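Aminopeptidase YwaD (PDB 6HC6) removes N-terminal amino acids from peptides, leucine, arginine and lysine among them, as a secreted, monomeric aminopeptidase that uses two zinc ions. Local coordinates at residues A[245-250]-A[268-273]; A[319-324]-A[383-388]. One frame throughout, in Å; residues are numbered along the deposited sequence.

Interaction 1 of 2, residues A[245-250]-A[268-273]; sequences VYVTAH and SVMLEM. With ZN (zinc ion), chain D.
V247 opens the contact from the strand, its CG1 meeting the terminal methyl of M273 tip to tip, V247 CG1 to M273 CE 3.7 Å. With CG1 anti to the backbone N (chi1 -175°), that branch is the one that meets M273; the branched valine suits a strand, and the long, flexible thioether spans the gap to it. CG of M270 touches the carbonyl O of V247 (3.7 Å), and the chain then bends away at chi2 and chi3. T248 turns its side chain away from the helix, where OG1 hydrogen-bonds to N321 and N319 of the next strand. A249 faces the helix again, and alanine suits this place: its CB lies 4.2 Å from CB of M270, and a bare methyl lets the helix lie close. H250, last on the strand, points away and binds the zinc ion through NE2 at 2.2 Å, while ND1 is held by D252. Strand and helix run nearly antiparallel, at 148°, as the first two elements of the beta-alpha-beta unit completed by strand 285-291; strands 285-291 and 316-322 flank strand 244-250, and helices 45-59 and 412-430 pack against helix 260-277.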
loop_
_atom_site.group_PDB
_atom_site.type_symbol
_atom_site.label_atom_id
_atom_site.label_comp_id
_atom_site.label_asym_id
_atom_site.label_seq_id
_atom_site.Cartn_x
_atom_site.Cartn_y
_atom_site.Cartn_z
ATOM N N VAL A 245 21.219 -6.373 -1.065
ATOM C CA VAL A 245 20.587 -5.103 -0.716
ATOM C C VAL A 245 19.313 -4.989 -1.543
ATOM O O VAL A 245 19.341 -5.229 -2.757
ATOM C CB VAL A 245 21.542 -3.925 -0.990
ATOM C CG1 VAL A 245 20.829 -2.562 -0.872
ATOM C CG2 VAL A 245 22.765 -4.007 -0.079
ATOM N N TYR A 246 18.192 -4.689 -0.890
ATOM C CA TYR A 246 16.903 -4.597 -1.555
ATOM C C TYR A 246 16.454 -3.140 -1.618
ATOM O O TYR A 246 16.435 -2.456 -0.594
ATOM C CB TYR A 246 15.844 -5.426 -0.813
ATOM C CG TYR A 246 16.208 -6.886 -0.586
ATOM C CD1 TYR A 246 15.775 -7.876 -1.464
ATOM C CD2 TYR A 246 16.934 -7.274 0.531
ATOM C CE1 TYR A 246 16.069 -9.191 -1.253
ATOM C CE2 TYR A 246 17.228 -8.599 0.756
ATOM C CZ TYR A 246 16.797 -9.553 -0.145
ATOM O OH TYR A 246 17.089 -10.877 0.047
ATOM N N VAL A 247 16.093 -2.670 -2.810
ATOM C CA VAL A 247 15.509 -1.341 -2.995
ATOM C C VAL A 247 14.125 -1.559 -3.585
ATOM O O VAL A 247 14.003 -2.149 -4.670
ATOM C CB VAL A 247 16.362 -0.447 -3.911
ATOM C CG1 VAL A 247 15.756 0.967 -3.970
ATOM C CG2 VAL A 247 17.794 -0.395 -3.416
ATOM N N THR A 248 13.083 -1.151 -2.852
ATOM C CA THR A 248 11.753 -1.674 -3.133
ATOM C C THR A 248 10.691 -0.585 -3.048
ATOM O O THR A 248 10.843 0.434 -2.363
ATOM C CB THR A 248 11.378 -2.836 -2.199
ATOM O OG1 THR A 248 11.221 -2.362 -0.856
ATOM C CG2 THR A 248 12.446 -3.951 -2.221
ATOM N N ALA A 249 9.592 -0.835 -3.753
ATOM C CA ALA A 249 8.462 0.090 -3.793
ATOM C C ALA A 249 7.261 -0.654 -4.355
ATOM O O ALA A 249 7.421 -1.444 -5.279
ATOM C CB ALA A 249 8.793 1.294 -4.681
ATOM N N HIS A 250 6.073 -0.406 -3.814
ATOM C CA HIS A 250 4.884 -1.052 -4.363
ATOM C C HIS A 250 4.298 -0.214 -5.490
ATOM O O HIS A 250 4.308 1.016 -5.439
ATOM C CB HIS A 250 3.845 -1.338 -3.272
ATOM C CG HIS A 250 3.083 -0.142 -2.766
ATOM N ND1 HIS A 250 1.877 0.256 -3.305
ATOM C CD2 HIS A 250 3.289 0.659 -1.692
ATOM C CE1 HIS A 250 1.408 1.297 -2.640
ATOM N NE2 HIS A 250 2.228 1.545 -1.629
ATOM N N SER A 268 8.777 5.164 -8.952
ATOM C CA SER A 268 9.547 5.978 -9.885
ATOM C C SER A 268 10.927 6.312 -9.332
ATOM O O SER A 268 11.910 6.330 -10.079
ATOM C CB SER A 268 8.761 7.251 -10.211
ATOM O OG SER A 268 8.812 8.172 -9.130
ATOM N N VAL A 269 11.027 6.587 -8.027
ATOM C CA VAL A 269 12.330 6.888 -7.434
ATOM C C VAL A 269 13.198 5.635 -7.397
ATOM O O VAL A 269 14.417 5.689 -7.612
ATOM C CB VAL A 269 12.139 7.484 -6.031
ATOM C CG1 VAL A 269 13.478 7.667 -5.340
ATOM C CG2 VAL A 269 11.382 8.817 -6.118
ATOM N N MET A 270 12.586 4.493 -7.108
ATOM C CA MET A 270 13.318 3.234 -7.168
ATOM C C MET A 270 13.909 3.012 -8.561
ATOM O O MET A 270 15.077 2.624 -8.696
ATOM C CB MET A 270 12.381 2.092 -6.773
ATOM C CG MET A 270 13.026 0.700 -6.848
ATOM S SD MET A 270 12.805 -0.048 -8.474
ATOM C CE MET A 270 11.052 -0.469 -8.440
ATOM N N LEU A 271 13.127 3.261 -9.613
ATOM C CA LEU A 271 13.626 3.003 -10.964
ATOM C C LEU A 271 14.721 3.985 -11.348
ATOM O O LEU A 271 15.707 3.608 -11.993
ATOM C CB LEU A 271 12.473 3.059 -11.969
ATOM C CG LEU A 271 11.554 1.855 -11.885
ATOM C CD1 LEU A 271 10.288 2.091 -12.709
ATOM C CD2 LEU A 271 12.294 0.597 -12.382
ATOM N N GLU A 272 14.572 5.254 -10.964
ATOM C CA GLU A 272 15.623 6.214 -11.277
ATOM C C GLU A 272 16.882 5.932 -10.471
ATOM O O GLU A 272 17.999 6.123 -10.973
ATOM C CB GLU A 272 15.129 7.641 -11.034
ATOM C CG GLU A 272 16.202 8.705 -11.175
ATOM C CD GLU A 272 16.726 8.869 -12.602
ATOM O OE1 GLU A 272 16.268 8.160 -13.528
ATOM O OE2 GLU A 272 17.613 9.713 -12.790
ATOM N N MET A 273 16.738 5.454 -9.234
ATOM C CA MET A 273 17.936 5.061 -8.499
ATOM C C MET A 273 18.636 3.902 -9.193
ATOM O O MET A 273 19.871 3.871 -9.276
ATOM C CB MET A 273 17.594 4.690 -7.057
ATOM C CG MET A 273 18.838 4.438 -6.204
ATOM S SD MET A 273 18.431 3.568 -4.677
ATOM C CE MET A 273 16.918 4.463 -4.194
HETATM ZN ZN ZN D . 1.967 2.992 -0.044
HETATM O O HOH W 1 1.558 3.797 1.739
HETATM O O HOH W 2 0.282 1.943 0.534
#

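Interaction 2 of 2, residues A[319-324]-A[383-388]; sequences NFNLDM and SANFIW. With ZN (zinc ion), chain D.
D323 grips the zinc ion with both carboxylate oxygens, OD1 at 2.1 Å and OD2 at 2.2 Å, while its backbone N is tied to O of F386 by a nearly straight bond (169°). S371 also hydrogen-bonds OD2, which would steady the carboxylate. On the sheet face that N321 shares with N385, ND2 of N321 donates to OD1 of N385 at 2.9 Å; the amide planes are 44° apart, and the donor stands above the carbonyl plane of N385 rather than on a lone pair. A carboxamide carries both donor and acceptor, so N321 can give ND2 to N385 while its OD1 bonds to the T248 hydroxyl. OD1 of N385 also rests 3.3 Å from CB of D323, against the zinc ligand's stem. Replacing N385 by alanine removes this carboxamide and is likely to deprive ND2 of N321 of this acceptor and open a gap beside CB of D323. Backbone bonds join the parallel strands from N319 to N321, with F386 N to N321 O the shortest at 2.9 Å. In this mixed sheet of the M28 zinc-peptidase domain, D323 follows L322, the last residue of strand 316-322, and H250 likewise ends neighbouring strand 244-250. The ladder runs on past the strand end: W388 N bonds to M324 O. The other face, buried under helices, is apolar: F320 and F386 lie side by side, CD2 of F320 3.7 Å from CE1 of F386, and CD2 of L322 reaches CD1 of F386. Farther along, M324 and I387 run alongside each other, CB of M324 3.7 Å from CG1 of I387.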
loop_
_atom_site.group_PDB
_atom_site.type_symbol
_atom_site.label_atom_id
_atom_site.label_comp_id
_atom_site.label_asym_id
_atom_site.label_seq_id
_atom_site.Cartn_x
_atom_site.Cartn_y
_atom_site.Cartn_z
ATOM N N ASN A 319 17.069 -3.540 3.462
ATOM C CA ASN A 319 15.969 -3.203 2.561
ATOM C C ASN A 319 15.655 -1.719 2.711
ATOM O O ASN A 319 15.301 -1.269 3.804
ATOM C CB ASN A 319 14.717 -4.041 2.875
ATOM C CG ASN A 319 13.452 -3.450 2.274
ATOM O OD1 ASN A 319 12.460 -3.236 2.971
ATOM N ND2 ASN A 319 13.489 -3.175 0.974
ATOM N N PHE A 320 15.794 -0.960 1.622
ATOM C CA PHE A 320 15.338 0.429 1.553
ATOM C C PHE A 320 14.007 0.434 0.815
ATOM O O PHE A 320 13.976 0.205 -0.399
ATOM C CB PHE A 320 16.330 1.308 0.787
ATOM C CG PHE A 320 17.676 1.416 1.408
ATOM C CD1 PHE A 320 18.604 0.398 1.260
ATOM C CD2 PHE A 320 18.032 2.564 2.118
ATOM C CE1 PHE A 320 19.872 0.502 1.825
ATOM C CE2 PHE A 320 19.300 2.674 2.678
ATOM C CZ PHE A 320 20.208 1.646 2.539
ATOM N N ASN A 321 12.910 0.688 1.528
ATOM C CA ASN A 321 11.591 0.699 0.909
ATOM C C ASN A 321 11.135 2.143 0.728
ATOM O O ASN A 321 11.241 2.949 1.655
ATOM C CB ASN A 321 10.575 -0.085 1.749
ATOM C CG ASN A 321 9.216 -0.197 1.059
ATOM O OD1 ASN A 321 9.070 -0.905 0.065
ATOM N ND2 ASN A 321 8.229 0.501 1.581
ATOM N N LEU A 322 10.640 2.465 -0.470
ATOM C CA LEU A 322 10.200 3.814 -0.825
ATOM C C LEU A 322 8.688 3.820 -1.011
ATOM O O LEU A 322 8.178 3.159 -1.916
ATOM C CB LEU A 322 10.886 4.266 -2.114
ATOM C CG LEU A 322 12.397 4.007 -2.081
ATOM C CD1 LEU A 322 13.032 4.241 -3.435
ATOM C CD2 LEU A 322 13.007 4.910 -1.043
ATOM N N ASP A 323 7.970 4.573 -0.179
ATOM C CA ASP A 323 6.507 4.585 -0.270
ATOM C C ASP A 323 6.027 5.968 0.147
ATOM O O ASP A 323 6.035 6.285 1.339
ATOM C CB ASP A 323 5.895 3.480 0.608
ATOM C CG ASP A 323 4.396 3.271 0.382
ATOM O OD1 ASP A 323 3.761 4.054 -0.327
ATOM O OD2 ASP A 323 3.826 2.290 0.925
ATOM N N MET A 324 5.629 6.754 -0.830
ATOM C CA MET A 324 5.108 8.108 -0.675
ATOM C C MET A 324 6.235 9.113 -0.505
ATOM O O MET A 324 6.389 9.673 0.516
ATOM C CB MET A 324 4.046 8.182 0.424
ATOM C CG MET A 324 2.740 7.557 0.022
ATOM S SD MET A 324 1.466 7.368 1.267
ATOM C CE MET A 324 1.149 9.076 1.657
ATOM N N SER A 383 15.412 -3.103 7.768
ATOM C CA SER A 383 14.589 -2.494 6.733
ATOM C C SER A 383 13.978 -1.212 7.266
ATOM O O SER A 383 13.836 -1.029 8.475
ATOM C CB SER A 383 13.455 -3.413 6.277
ATOM O OG SER A 383 12.485 -3.548 7.302
ATOM N N ALA A 384 13.585 -0.349 6.355
ATOM C CA ALA A 384 12.873 0.854 6.694
ATOM C C ALA A 384 12.082 1.351 5.498
ATOM O O ALA A 384 12.353 1.023 4.408
ATOM C CB ALA A 384 13.793 1.935 7.138
ATOM N N ASN A 385 11.116 2.192 5.795
ATOM C CA ASN A 385 10.279 2.816 4.800
ATOM C C ASN A 385 10.478 4.334 4.797
ATOM O O ASN A 385 10.400 4.892 5.803
ATOM C CB ASN A 385 8.826 2.498 5.083
ATOM C CG ASN A 385 7.906 3.084 4.069
ATOM O OD1 ASN A 385 8.184 3.109 2.936
ATOM N ND2 ASN A 385 6.804 3.569 4.535
ATOM N N PHE A 386 10.740 4.931 3.654
ATOM C CA PHE A 386 10.948 6.341 3.503
ATOM C C PHE A 386 9.645 7.012 3.027
ATOM O O PHE A 386 9.096 6.614 2.066
ATOM C CB PHE A 386 12.067 6.629 2.522
ATOM C CG PHE A 386 13.413 6.125 2.948
ATOM C CD1 PHE A 386 13.735 4.819 2.811
ATOM C CD2 PHE A 386 14.344 6.955 3.479
ATOM C CE1 PHE A 386 14.950 4.336 3.198
ATOM C CE2 PHE A 386 15.561 6.492 3.871
ATOM C CZ PHE A 386 15.875 5.189 3.718
ATOM N N ILE A 387 9.260 8.092 3.687
ATOM C CA ILE A 387 7.987 8.754 3.381
ATOM C C ILE A 387 8.040 10.187 3.910
ATOM O O ILE A 387 8.601 10.444 4.982
ATOM C CB ILE A 387 6.808 7.946 3.979
ATOM C CG1 ILE A 387 5.468 8.659 3.777
ATOM C CG2 ILE A 387 7.049 7.669 5.448
ATOM C CD1 ILE A 387 4.277 7.789 4.170
ATOM N N TRP A 388 7.472 11.131 3.147
ATOM C CA TRP A 388 7.394 12.505 3.635
ATOM C C TRP A 388 6.250 12.640 4.626
ATOM O O TRP A 388 5.213 11.981 4.501
ATOM C CB TRP A 388 7.172 13.519 2.506
ATOM C CG TRP A 388 8.285 13.670 1.529
ATOM C CD1 TRP A 388 8.334 13.155 0.253
ATOM C CD2 TRP A 388 9.498 14.399 1.715
ATOM N NE1 TRP A 388 9.522 13.517 -0.355
ATOM C CE2 TRP A 388 10.250 14.279 0.523
ATOM C CE3 TRP A 388 10.028 15.139 2.776
ATOM C CZ2 TRP A 388 11.500 14.878 0.368
ATOM C CZ3 TRP A 388 11.272 15.735 2.618
ATOM C CH2 TRP A 388 11.992 15.598 1.426
HETATM ZN ZN ZN D . 1.967 2.992 -0.044
HETATM O O HOH W 1 1.558 3.797 1.739
HETATM O O HOH W 2 0.282 1.943 0.534
#

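In the fold
Both contacts are buried and meet in one sheet, where strands 244-250 and 316-322 are neighbours: Y246 O lies 2.7 Å from F320 N, a probable hydrogen bond. Interaction 1 lays a helix on the sheet mostly through apolar side chains, without hydrogen bonds between strand and helix, whereas interaction 2 joins two strands within it by backbone bonds and an amide pair, with aromatic packing on one face. That apolar face continues from V247 and A249 to F320 and L322, while T248 shares the polar face with N319 and N321. At the strand ends the two converge on one zinc ion, H250 from 245-250 and D323 from 319-324, with D262, from the helix of interaction 1, bridging to the second zinc.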